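Local coordinates for alkane monooxygenase (Geobacillus thermodenitrificans, PDB 3B9O), which is a luciferase-like monooxygenase with a TIM-barrel fold that binds flavin mononucleotide, at residues E11-G16 with H31-L36; Y38-A43 with A93-H98; D71-V74 with Q79-V82. One frame throughout, in Å; residues are numbered along the deposited sequence.

Contact 1: E11-G16 with H31-L36; sequences EMNCVG and HRYTDL
The first torsions of Tyr33 and Val15 bring a ring and a methyl together: in Tyr33, chi1 of 86° sets CG between its own backbone N and carbonyl carbon, while chi1 of 176° in Val15 carries CG1 away from the backbone N and places CG2 beside it. The tyrosine ring is thereby laid over the turn formed by 13-15, and Val15 CG2 packs at the CD2-CE2 side of the ring, 3.5 Å from Tyr33 CE2. The peptide joining Cys14 and Val15 lies over one face. Cys14 CA makes an off-centre CH-pi contact, 4.2 Å from the centroid of the Tyr33 ring and 29° off its normal; nearer the root of the side chain, Cys14 O is 3.5 Å from Tyr33 CB. The other face carries the methyl of Thr34. Asn13 arrives at the ring's edge, its amide plane steeply inclined to the ring. Asn13 is also the centre of an inverse gamma turn, closed by a weak bond of 2.8 Å from Cys14 N to Met12 O, which redirects the chain near the end of strand 6-12. On the second segment, Arg32 NH2 reaches Asp35 OD2 at 3.0 Å in a salt bridge, meeting the carboxylate from above its plane, and Asp35 caps the following helix through Asn37. Arg30 grips the carbonyls of Cys14 and Val15 and pairs with Glu11. The side chain of Cys14 is about 10 Å from the bound flavin mononucleotide. The two segments thus meet by apolar and CH-pi packing, while Arg30 serves carbonyls of the turn.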
ATOM      1  N   GLU A  11      -1.288  -7.175   2.307  1.00 11.41           N
ATOM      2  CA  GLU A  11      -0.722  -7.911   3.446  1.00 11.76           C
ATOM      3  C   GLU A  11      -0.271  -6.946   4.541  1.00 12.58           C
ATOM      4  O   GLU A  11      -0.234  -5.741   4.342  1.00 12.77           O
ATOM      5  CB  GLU A  11       0.446  -8.780   2.900  1.00 16.84           C
ATOM      6  CG  GLU A  11       1.063  -9.830   3.774  1.00 26.59           C
ATOM      7  CD  GLU A  11       0.072 -10.741   4.546  1.00 20.14           C
ATOM      8  OE1 GLU A  11      -0.475 -10.292   5.551  1.00 16.70           O
ATOM      9  OE2 GLU A  11      -0.101 -11.909   4.193  1.00 15.87           O
ATOM     10  N   MET A  12       0.056  -7.492   5.707  1.00 16.95           N
ATOM     11  CA  MET A  12       0.630  -6.721   6.801  1.00 15.91           C
ATOM     12  C   MET A  12       1.393  -7.694   7.693  1.00 17.23           C
ATOM     13  O   MET A  12       0.929  -8.821   7.936  1.00 13.78           O
ATOM     14  CB  MET A  12      -0.463  -5.982   7.627  1.00 11.20           C
ATOM     15  CG  MET A  12       0.108  -4.958   8.652  1.00 11.38           C
ATOM     16  SD  MET A  12      -1.205  -3.897   9.304  1.00 14.70           S
ATOM     17  CE  MET A  12      -0.400  -3.283  10.773  1.00 15.09           C
ATOM     18  N   ASN A  13       2.525  -7.214   8.228  1.00 14.51           N
ATOM     19  CA  ASN A  13       3.405  -8.016   9.071  1.00 13.82           C
ATOM     20  C   ASN A  13       2.815  -8.079  10.516  1.00 16.26           C
ATOM     21  O   ASN A  13       3.391  -7.532  11.463  1.00 15.32           O
ATOM     22  CB  ASN A  13       4.808  -7.391   9.083  1.00 15.88           C
ATOM     23  CG  ASN A  13       5.872  -8.336   9.561  1.00 20.04           C
ATOM     24  OD1 ASN A  13       7.067  -8.001   9.523  1.00 18.54           O
ATOM     25  ND2 ASN A  13       5.466  -9.558   9.967  1.00  8.23           N
ATOM     26  N   CYS A  14       1.676  -8.745  10.658  1.00 10.32           N
ATOM     27  CA  CYS A  14       0.990  -8.864  11.952  1.00 14.04           C
ATOM     28  C   CYS A  14       0.039 -10.031  11.874  1.00 19.93           C
ATOM     29  O   CYS A  14      -0.006 -10.709  10.858  1.00 14.60           O
ATOM     30  CB  CYS A  14       0.226  -7.580  12.318  1.00 14.22           C
ATOM     31  SG  CYS A  14      -1.181  -7.136  11.200  1.00 17.01           S
ATOM     32  N   VAL A  15      -0.781 -10.206  12.905  1.00 14.12           N
ATOM     33  CA  VAL A  15      -1.743 -11.307  12.929  1.00 11.51           C
ATOM     34  C   VAL A  15      -3.066 -10.889  12.284  1.00 14.01           C
ATOM     35  O   VAL A  15      -3.392 -11.381  11.177  1.00 13.96           O
ATOM     36  CB  VAL A  15      -1.951 -11.865  14.370  1.00 17.54           C
ATOM     37  CG1 VAL A  15      -3.046 -12.958  14.400  1.00 12.95           C
ATOM     38  CG2 VAL A  15      -0.610 -12.314  14.969  1.00 14.62           C
ATOM     39  N   GLY A  16      -3.815 -10.000  12.940  1.00 14.01           N
ATOM     40  CA  GLY A  16      -5.123  -9.571  12.424  1.00 11.72           C
ATOM     41  C   GLY A  16      -4.930  -8.272  11.681  1.00 19.62           C
ATOM     42  O   GLY A  16      -4.600  -7.259  12.284  1.00 15.42           O
ATOM     43  N   HIS A  31      -0.716 -16.757  12.421  1.00 14.79           N
ATOM     44  CA  HIS A  31       0.265 -17.018  13.479  1.00 13.81           C
ATOM     45  C   HIS A  31       1.668 -17.266  12.915  1.00 21.61           C
ATOM     46  O   HIS A  31       2.621 -17.259  13.684  1.00 25.08           O
ATOM     47  CB  HIS A  31      -0.189 -18.197  14.373  1.00 16.58           C
ATOM     48  CG  HIS A  31      -0.552 -19.421  13.583  1.00 27.00           C
ATOM     49  ND1 HIS A  31       0.250 -20.539  13.525  1.00 29.40           N
ATOM     50  CD2 HIS A  31      -1.582 -19.657  12.733  1.00 14.02           C
ATOM     51  CE1 HIS A  31      -0.277 -21.418  12.687  1.00 14.88           C
ATOM     52  NE2 HIS A  31      -1.375 -20.895  12.184  1.00 20.30           N
ATOM     53  N   ARG A  32       1.793 -17.489  11.596  1.00 12.64           N
ATOM     54  CA  ARG A  32       3.107 -17.632  10.930  1.00 19.48           C
ATOM     55  C   ARG A  32       3.787 -16.294  10.596  1.00 17.07           C
ATOM     56  O   ARG A  32       4.860 -16.278   9.990  1.00 15.35           O
ATOM     57  CB  ARG A  32       2.999 -18.468   9.640  1.00 14.75           C
ATOM     58  CG  ARG A  32       2.481 -19.902   9.893  1.00 18.35           C
ATOM     59  CD  ARG A  32       2.657 -20.754   8.670  1.00 15.83           C
ATOM     60  NE  ARG A  32       4.078 -20.975   8.314  1.00 19.44           N
ATOM     61  CZ  ARG A  32       4.522 -21.165   7.067  1.00 25.50           C
ATOM     62  NH1 ARG A  32       3.683 -21.167   6.067  1.00 21.15           N
ATOM     63  NH2 ARG A  32       5.808 -21.365   6.813  1.00 16.74           N
ATOM     64  N   TYR A  33       3.180 -15.181  10.979  1.00 12.46           N
ATOM     65  CA  TYR A  33       3.723 -13.883  10.575  1.00 14.43           C
ATOM     66  C   TYR A  33       5.159 -13.717  11.110  1.00 17.79           C
ATOM     67  O   TYR A  33       5.949 -12.995  10.526  1.00 17.43           O
ATOM     68  CB  TYR A  33       2.819 -12.697  10.996  1.00 21.37           C
ATOM     69  CG  TYR A  33       3.094 -12.219  12.381  1.00 17.50           C
ATOM     70  CD1 TYR A  33       3.896 -11.090  12.611  1.00 19.11           C
ATOM     71  CD2 TYR A  33       2.602 -12.933  13.480  1.00 18.04           C
ATOM     72  CE1 TYR A  33       4.175 -10.669  13.917  1.00 15.10           C
ATOM     73  CE2 TYR A  33       2.883 -12.515  14.794  1.00 16.11           C
ATOM     74  CZ  TYR A  33       3.654 -11.417  14.998  1.00 16.95           C
ATOM     75  OH  TYR A  33       3.928 -11.092  16.288  1.00 16.06           O
ATOM     76  N   THR A  34       5.489 -14.425  12.202  1.00 20.72           N
ATOM     77  CA  THR A  34       6.835 -14.401  12.784  1.00 17.19           C
ATOM     78  C   THR A  34       7.845 -15.318  12.058  1.00 21.83           C
ATOM     79  O   THR A  34       9.050 -15.250  12.345  1.00 14.97           O
ATOM     80  CB  THR A  34       6.821 -14.766  14.282  1.00 15.05           C
ATOM     81  OG1 THR A  34       6.148 -16.028  14.454  1.00 18.38           O
ATOM     82  CG2 THR A  34       6.157 -13.659  15.138  1.00 12.37           C
ATOM     83  N   ASP A  35       7.358 -16.144  11.125  1.00 15.43           N
ATOM     84  CA  ASP A  35       8.174 -17.196  10.450  1.00 21.50           C
ATOM     85  C   ASP A  35       8.614 -16.639   9.128  1.00 12.92           C
ATOM     86  O   ASP A  35       7.788 -16.362   8.284  1.00 12.68           O
ATOM     87  CB  ASP A  35       7.396 -18.538  10.242  1.00 19.13           C
ATOM     88  CG  ASP A  35       8.237 -19.688   9.508  1.00 46.00           C
ATOM     89  OD1 ASP A  35       9.508 -19.597   9.256  1.00 25.62           O
ATOM     90  OD2 ASP A  35       7.586 -20.749   9.165  1.00 31.30           O
ATOM     91  N   LEU A  36       9.922 -16.495   8.971  1.00 13.62           N
ATOM     92  CA  LEU A  36      10.507 -16.000   7.729  1.00 22.75           C
ATOM     93  C   LEU A  36      10.034 -16.835   6.528  1.00 21.48           C
ATOM     94  O   LEU A  36       9.706 -16.309   5.471  1.00 13.39           O
ATOM     95  CB  LEU A  36      12.032 -15.973   7.863  1.00 19.26           C
ATOM     96  CG  LEU A  36      12.840 -15.462   6.650  1.00 21.22           C
ATOM     97  CD1 LEU A  36      12.322 -14.064   6.261  1.00 13.72           C
ATOM     98  CD2 LEU A  36      14.339 -15.433   7.016  1.00 18.43           C
TER

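Contact 2: Y38-A43 with A93-H98; sequences YWTELA and AYVTKH
Val95 turns its CG2 methyl onto the helix 36-48, where it meets the carbonyl oxygen and CB of Thr40 and the methyl of Ala43. The methyl lies 3.6 Å from Thr40 O and 4.0 Å from Ala43 CB, so it fits between residues one turn apart on the helix. Chi1 of -58° makes this possible, because it swings CG1 to the side and leaves CG2, set between the backbone N and carbonyl carbon, to face the helix. Thr96 adds a second methyl further along: its CG2 is 3.7 Å from Ala43 CB and 3.5 Å from Ala43 O. Its first torsion, 58°, sends OG1 to a different place from that methyl, so a single side chain presents carbon to the helix 36-48 and oxygen to Met92 O, in the helix just before it, and to Arg129 NH1. The small side chains of Thr40 and Ala43 are consistent with the close approach of the backbones; the CA atoms of Thr40 and Val95 are 6.5 Å apart. Beyond the apolar patch, Glu47 of helix 36-48 receives the backbone N-H groups of Lys97 and His98, and Met92 packs on Ala43 and Trp39. Helix against the end of its neighbour, beside a sheet of parallel strands, the packing is consistent with neighbouring helices on the outside of a TIM barrel, with helix 71-75 an excursion between them.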
ATOM      1  N   TYR A  38       7.167 -18.208   6.024  1.00 14.18           N
ATOM      2  CA  TYR A  38       5.830 -17.769   5.574  1.00 13.30           C
ATOM      3  C   TYR A  38       5.996 -16.733   4.442  1.00 14.74           C
ATOM      4  O   TYR A  38       5.405 -16.874   3.356  1.00 12.84           O
ATOM      5  CB  TYR A  38       4.982 -17.183   6.731  1.00 14.21           C
ATOM      6  CG  TYR A  38       3.715 -16.508   6.209  1.00 17.42           C
ATOM      7  CD1 TYR A  38       2.589 -17.271   5.855  1.00 13.33           C
ATOM      8  CD2 TYR A  38       3.680 -15.133   5.982  1.00 14.81           C
ATOM      9  CE1 TYR A  38       1.460 -16.678   5.318  1.00 12.86           C
ATOM     10  CE2 TYR A  38       2.546 -14.527   5.447  1.00 12.02           C
ATOM     11  CZ  TYR A  38       1.452 -15.302   5.129  1.00 16.16           C
ATOM     12  OH  TYR A  38       0.351 -14.699   4.609  1.00 16.75           O
ATOM     13  N   TRP A  39       6.821 -15.716   4.701  1.00 11.99           N
ATOM     14  CA  TRP A  39       7.027 -14.591   3.761  1.00 14.11           C
ATOM     15  C   TRP A  39       7.649 -15.017   2.437  1.00 14.22           C
ATOM     16  O   TRP A  39       7.165 -14.620   1.381  1.00 17.39           O
ATOM     17  CB  TRP A  39       7.823 -13.483   4.461  1.00 10.62           C
ATOM     18  CG  TRP A  39       7.009 -12.993   5.654  1.00  8.21           C
ATOM     19  CD1 TRP A  39       7.186 -13.328   6.980  1.00 13.67           C
ATOM     20  CD2 TRP A  39       5.836 -12.185   5.586  1.00 10.39           C
ATOM     21  NE1 TRP A  39       6.209 -12.710   7.762  1.00 10.51           N
ATOM     22  CE2 TRP A  39       5.376 -11.994   6.928  1.00 12.49           C
ATOM     23  CE3 TRP A  39       5.169 -11.518   4.517  1.00 10.55           C
ATOM     24  CZ2 TRP A  39       4.248 -11.205   7.229  1.00 17.41           C
ATOM     25  CZ3 TRP A  39       4.055 -10.741   4.798  1.00  8.99           C
ATOM     26  CH2 TRP A  39       3.590 -10.586   6.149  1.00 14.75           C
ATOM     27  N   THR A  40       8.682 -15.846   2.490  1.00 12.26           N
ATOM     28  CA  THR A  40       9.319 -16.325   1.249  1.00 10.91           C
ATOM     29  C   THR A  40       8.353 -17.236   0.458  1.00 14.70           C
ATOM     30  O   THR A  40       8.249 -17.122  -0.765  1.00 15.53           O
ATOM     31  CB  THR A  40      10.667 -17.050   1.507  1.00 14.85           C
ATOM     32  OG1 THR A  40      10.487 -18.167   2.406  1.00 16.84           O
ATOM     33  CG2 THR A  40      11.692 -16.059   2.075  1.00 10.70           C
ATOM     34  N   GLU A  41       7.653 -18.127   1.151  1.00 13.27           N
ATOM     35  CA  GLU A  41       6.654 -18.999   0.486  1.00 10.27           C
ATOM     36  C   GLU A  41       5.544 -18.137  -0.136  1.00 18.16           C
ATOM     37  O   GLU A  41       5.132 -18.367  -1.270  1.00 16.57           O
ATOM     38  CB  GLU A  41       6.052 -19.949   1.503  1.00 20.69           C
ATOM     39  CG  GLU A  41       6.962 -21.167   1.877  1.00 20.21           C
ATOM     40  CD  GLU A  41       6.558 -21.810   3.217  1.00 22.60           C
ATOM     41  OE1 GLU A  41       5.408 -21.625   3.666  1.00 20.59           O
ATOM     42  OE2 GLU A  41       7.428 -22.483   3.827  1.00 29.35           O
ATOM     43  N   LEU A  42       5.044 -17.158   0.615  1.00 13.85           N
ATOM     44  CA  LEU A  42       4.094 -16.171   0.035  1.00 17.84           C
ATOM     45  C   LEU A  42       4.602 -15.512  -1.276  1.00 14.01           C
ATOM     46  O   LEU A  42       3.901 -15.501  -2.313  1.00 13.04           O
ATOM     47  CB  LEU A  42       3.675 -15.124   1.078  1.00 16.07           C
ATOM     48  CG  LEU A  42       2.691 -14.032   0.633  1.00 15.27           C
ATOM     49  CD1 LEU A  42       1.367 -14.643   0.017  1.00  8.35           C
ATOM     50  CD2 LEU A  42       2.373 -13.014   1.767  1.00 12.50           C
ATOM     51  N   ALA A  43       5.809 -14.956  -1.207  1.00 14.51           N
ATOM     52  CA  ALA A  43       6.411 -14.272  -2.343  1.00 19.93           C
ATOM     53  C   ALA A  43       6.473 -15.229  -3.538  1.00 17.51           C
ATOM     54  O   ALA A  43       6.101 -14.864  -4.658  1.00 15.07           O
ATOM     55  CB  ALA A  43       7.836 -13.755  -1.980  1.00 12.61           C
ATOM     56  N   ALA A  93      12.594 -10.780  -1.948  1.00 12.11           N
ATOM     57  CA  ALA A  93      13.238 -10.405  -3.188  1.00 14.02           C
ATOM     58  C   ALA A  93      14.196 -11.506  -3.635  1.00  9.99           C
ATOM     59  O   ALA A  93      14.343 -11.746  -4.847  1.00 12.66           O
ATOM     60  CB  ALA A  93      13.995  -9.053  -3.021  1.00 12.50           C
ATOM     61  N   TYR A  94      14.849 -12.167  -2.670  1.00 11.70           N
ATOM     62  CA  TYR A  94      15.848 -13.223  -2.999  1.00 16.66           C
ATOM     63  C   TYR A  94      15.192 -14.381  -3.749  1.00 14.89           C
ATOM     64  O   TYR A  94      15.773 -14.871  -4.713  1.00 15.86           O
ATOM     65  CB  TYR A  94      16.620 -13.751  -1.761  1.00  8.54           C
ATOM     66  CG  TYR A  94      17.551 -14.941  -2.044  1.00 11.42           C
ATOM     67  CD1 TYR A  94      18.728 -14.779  -2.794  1.00 10.40           C
ATOM     68  CD2 TYR A  94      17.248 -16.213  -1.572  1.00 10.17           C
ATOM     69  CE1 TYR A  94      19.584 -15.883  -3.068  1.00 17.04           C
ATOM     70  CE2 TYR A  94      18.081 -17.308  -1.803  1.00 13.02           C
ATOM     71  CZ  TYR A  94      19.249 -17.147  -2.559  1.00 12.20           C
ATOM     72  OH  TYR A  94      20.077 -18.239  -2.804  1.00 16.28           O
ATOM     73  N   VAL A  95      13.973 -14.761  -3.352  1.00 14.33           N
ATOM     74  CA  VAL A  95      13.280 -15.954  -3.937  1.00 14.78           C
ATOM     75  C   VAL A  95      12.393 -15.620  -5.123  1.00 11.22           C
ATOM     76  O   VAL A  95      11.677 -16.477  -5.612  1.00 14.99           O
ATOM     77  CB  VAL A  95      12.450 -16.730  -2.871  1.00 14.82           C
ATOM     78  CG1 VAL A  95      13.362 -17.189  -1.728  1.00 11.11           C
ATOM     79  CG2 VAL A  95      11.285 -15.843  -2.302  1.00 13.09           C
ATOM     80  N   THR A  96      12.421 -14.361  -5.583  1.00 14.65           N
ATOM     81  CA  THR A  96      11.600 -13.950  -6.729  1.00 16.08           C
ATOM     82  C   THR A  96      12.380 -13.142  -7.784  1.00 15.80           C
ATOM     83  O   THR A  96      13.399 -12.523  -7.475  1.00 15.21           O
ATOM     84  CB  THR A  96      10.345 -13.117  -6.261  1.00 20.14           C
ATOM     85  OG1 THR A  96      10.804 -11.969  -5.530  1.00 13.38           O
ATOM     86  CG2 THR A  96       9.413 -13.938  -5.363  1.00  8.95           C
ATOM     87  N   LYS A  97      11.899 -13.184  -9.041  1.00 15.61           N
ATOM     88  CA  LYS A  97      12.533 -12.498 -10.148  1.00 15.84           C
ATOM     89  C   LYS A  97      11.873 -11.171 -10.530  1.00 12.48           C
ATOM     90  O   LYS A  97      12.557 -10.248 -10.943  1.00 15.16           O
ATOM     91  CB  LYS A  97      12.567 -13.426 -11.373  1.00 12.18           C
ATOM     92  CG  LYS A  97      13.308 -12.858 -12.543  1.00 25.82           C
ATOM     93  CD  LYS A  97      13.299 -13.842 -13.715  1.00 35.23           C
ATOM     94  CE  LYS A  97      13.961 -13.246 -14.958  1.00 40.84           C
ATOM     95  NZ  LYS A  97      13.874 -14.256 -16.075  1.00 41.95           N
ATOM     96  N   HIS A  98      10.541 -11.114 -10.436  1.00 13.73           N
ATOM     97  CA  HIS A  98       9.734 -10.010 -10.957  1.00 16.48           C
ATOM     98  C   HIS A  98       8.799  -9.379  -9.953  1.00 13.85           C
ATOM     99  O   HIS A  98       8.491  -8.201 -10.082  1.00 15.47           O
ATOM    100  CB  HIS A  98       8.838 -10.538 -12.071  1.00 16.92           C
ATOM    101  CG  HIS A  98       9.586 -11.021 -13.258  1.00 20.68           C
ATOM    102  ND1 HIS A  98      10.289 -10.163 -14.074  1.00 21.37           N
ATOM    103  CD2 HIS A  98       9.728 -12.265 -13.786  1.00 15.90           C
ATOM    104  CE1 HIS A  98      10.861 -10.861 -15.043  1.00 21.34           C
ATOM    105  NE2 HIS A  98      10.516 -12.131 -14.906  1.00 23.55           N
TER

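Contact 3: D71-V74 with Q79-V82; sequences DTAV and QIPV
Ile80 supplies the apolar part of the contact through one methyl, CG2, which sits against helix residues Ala73 and Val74. It is 4.0 Å from Ala73 CB and equally far from Val74 CG2, so the methyl touches both side chains, and it also lies 3.6 Å from Ala73 O. Chi1 of -168° extends CG1 away from the backbone N and leaves CG2 as the branch that meets the helix. Val74 contributes the branch beside its own backbone N.

The polar link between the segments is indirect. A water donates to both Val74 O, at 2.5 Å, and Ile80 O, at 2.7 Å, spending its two hydrogens on two backbone carbonyls that cannot bond to one another. The leg to Val74 O is unusually short and is best treated with caution. Ile80 O belongs to the cis peptide that precedes Pro81.

Bonds to other parts of the chain gather at Gln79. It has a left-handed backbone (phi 66°), and its amide is held by Tyr63 OH and His17 O, while its backbone bonds to Gly16; Tyr63 packs on Ala73 as well. These bonds hold Gln79, the residue before Ile80. Chemically, the pairing combines a small hydrophobic patch with two carbonyls that converge on one water, which probably supplies the donors they lack where helix and loop lie together without a direct polar bond.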
ATOM      1  N   ASP A  71      -6.908  -2.803  24.972  1.00 22.12           N
ATOM      2  CA  ASP A  71      -7.174  -4.204  25.363  1.00 19.12           C
ATOM      3  C   ASP A  71      -7.939  -5.052  24.350  1.00 21.00           C
ATOM      4  O   ASP A  71      -7.640  -6.230  24.191  1.00 19.38           O
ATOM      5  CB  ASP A  71      -7.811  -4.340  26.774  1.00 26.03           C
ATOM      6  CG  ASP A  71      -6.855  -3.891  27.911  1.00 33.76           C
ATOM      7  OD1 ASP A  71      -5.658  -3.595  27.682  1.00 33.61           O
ATOM      8  OD2 ASP A  71      -7.320  -3.810  29.062  1.00 45.06           O
ATOM      9  N   THR A  72      -8.941  -4.482  23.690  1.00 27.39           N
ATOM     10  CA  THR A  72      -9.641  -5.219  22.624  1.00 26.77           C
ATOM     11  C   THR A  72      -8.704  -5.553  21.454  1.00 20.95           C
ATOM     12  O   THR A  72      -8.672  -6.693  20.980  1.00 18.70           O
ATOM     13  CB  THR A  72     -10.871  -4.454  22.093  1.00 25.46           C
ATOM     14  OG1 THR A  72     -11.786  -4.236  23.178  1.00 29.21           O
ATOM     15  CG2 THR A  72     -11.577  -5.253  21.024  1.00 17.81           C
ATOM     16  N   ALA A  73      -7.939  -4.554  20.996  1.00 21.83           N
ATOM     17  CA  ALA A  73      -6.952  -4.778  19.934  1.00 18.71           C
ATOM     18  C   ALA A  73      -5.977  -5.886  20.328  1.00 20.04           C
ATOM     19  O   ALA A  73      -5.674  -6.772  19.525  1.00 21.60           O
ATOM     20  CB  ALA A  73      -6.215  -3.491  19.631  1.00 17.34           C
ATOM     21  N   VAL A  74      -5.500  -5.845  21.582  1.00 17.00           N
ATOM     22  CA  VAL A  74      -4.568  -6.852  22.095  1.00 16.23           C
ATOM     23  C   VAL A  74      -5.234  -8.249  22.074  1.00 18.87           C
ATOM     24  O   VAL A  74      -4.676  -9.210  21.518  1.00 18.56           O
ATOM     25  CB  VAL A  74      -3.966  -6.466  23.502  1.00 16.33           C
ATOM     26  CG1 VAL A  74      -3.208  -7.630  24.090  1.00 19.18           C
ATOM     27  CG2 VAL A  74      -3.017  -5.222  23.396  1.00 17.69           C
ATOM     28  N   GLN A  79      -3.848  -5.764  14.674  1.00 12.75           N
ATOM     29  CA  GLN A  79      -2.647  -5.019  14.264  1.00 19.38           C
ATOM     30  C   GLN A  79      -1.637  -4.808  15.398  1.00 26.36           C
ATOM     31  O   GLN A  79      -0.763  -3.974  15.302  1.00 17.93           O
ATOM     32  CB  GLN A  79      -3.020  -3.715  13.545  1.00 13.56           C
ATOM     33  CG  GLN A  79      -3.574  -4.044  12.140  1.00 19.16           C
ATOM     34  CD  GLN A  79      -4.015  -2.854  11.297  1.00 15.19           C
ATOM     35  OE1 GLN A  79      -3.404  -1.784  11.318  1.00 14.69           O
ATOM     36  NE2 GLN A  79      -5.076  -3.057  10.520  1.00 15.77           N
ATOM     37  N   ILE A  80      -1.803  -5.594  16.469  1.00 19.05           N
ATOM     38  CA  ILE A  80      -0.837  -5.727  17.574  1.00 16.66           C
ATOM     39  C   ILE A  80      -0.897  -7.223  17.984  1.00 13.57           C
ATOM     40  O   ILE A  80      -1.968  -7.797  18.091  1.00 15.53           O
ATOM     41  CB  ILE A  80      -1.111  -4.705  18.742  1.00 22.19           C
ATOM     42  CG1 ILE A  80       0.091  -4.673  19.733  1.00 21.74           C
ATOM     43  CG2 ILE A  80      -2.506  -4.980  19.415  1.00 18.68           C
ATOM     44  CD1 ILE A  80       0.074  -3.579  20.794  1.00 16.88           C
ATOM     45  N   PRO A  81       0.248  -7.900  18.037  1.00 13.82           N
ATOM     46  CA  PRO A  81       1.601  -7.424  17.725  1.00 14.99           C
ATOM     47  C   PRO A  81       1.742  -7.067  16.216  1.00 18.80           C
ATOM     48  O   PRO A  81       0.951  -7.558  15.374  1.00 16.30           O
ATOM     49  CB  PRO A  81       2.462  -8.628  18.070  1.00 13.57           C
ATOM     50  CG  PRO A  81       1.532  -9.822  17.779  1.00 11.05           C
ATOM     51  CD  PRO A  81       0.236  -9.343  18.349  1.00 16.06           C
ATOM     52  N   VAL A  82       2.713  -6.203  15.909  1.00 15.54           N
ATOM     53  CA  VAL A  82       3.055  -5.828  14.530  1.00 21.42           C
ATOM     54  C   VAL A  82       4.577  -5.759  14.400  1.00 19.37           C
ATOM     55  O   VAL A  82       5.224  -5.104  15.212  1.00 19.24           O
ATOM     56  CB  VAL A  82       2.799  -4.356  14.161  1.00 25.84           C
ATOM     57  CG1 VAL A  82       2.491  -4.107  12.669  1.00 17.12           C
ATOM     58  CG2 VAL A  82       2.222  -3.464  15.263  1.00 15.91           C
TER
HETATM   59  O   HOH W   1      -2.517  -9.480  20.190  1.00 21.92           O

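How the contacts relate
From the N terminus, contact 1 comes first: strand 6-12 ends in a turn, and the chain returns at 31-36 just before helix 36-48, closing a loop without helix or strand. Contact 2 opens on that helix and closes some fifty residues later, where helix 89-94 ends; strand 53-57 and helix 71-75 lie in between. Contact 3 is nested within this span and closes a short loop of four residues after helix residues 71-74. Contact 1 touches both others: Trp39 bonds to Tyr33 O and Tyr38 to Glu11, while Gln79 N bonds to Gly16 O and Pro81 packs on Tyr33. Contacts 2 and 3 do not touch, so contact 1 bridges the barrel's outer helices and the 71-82 excursion.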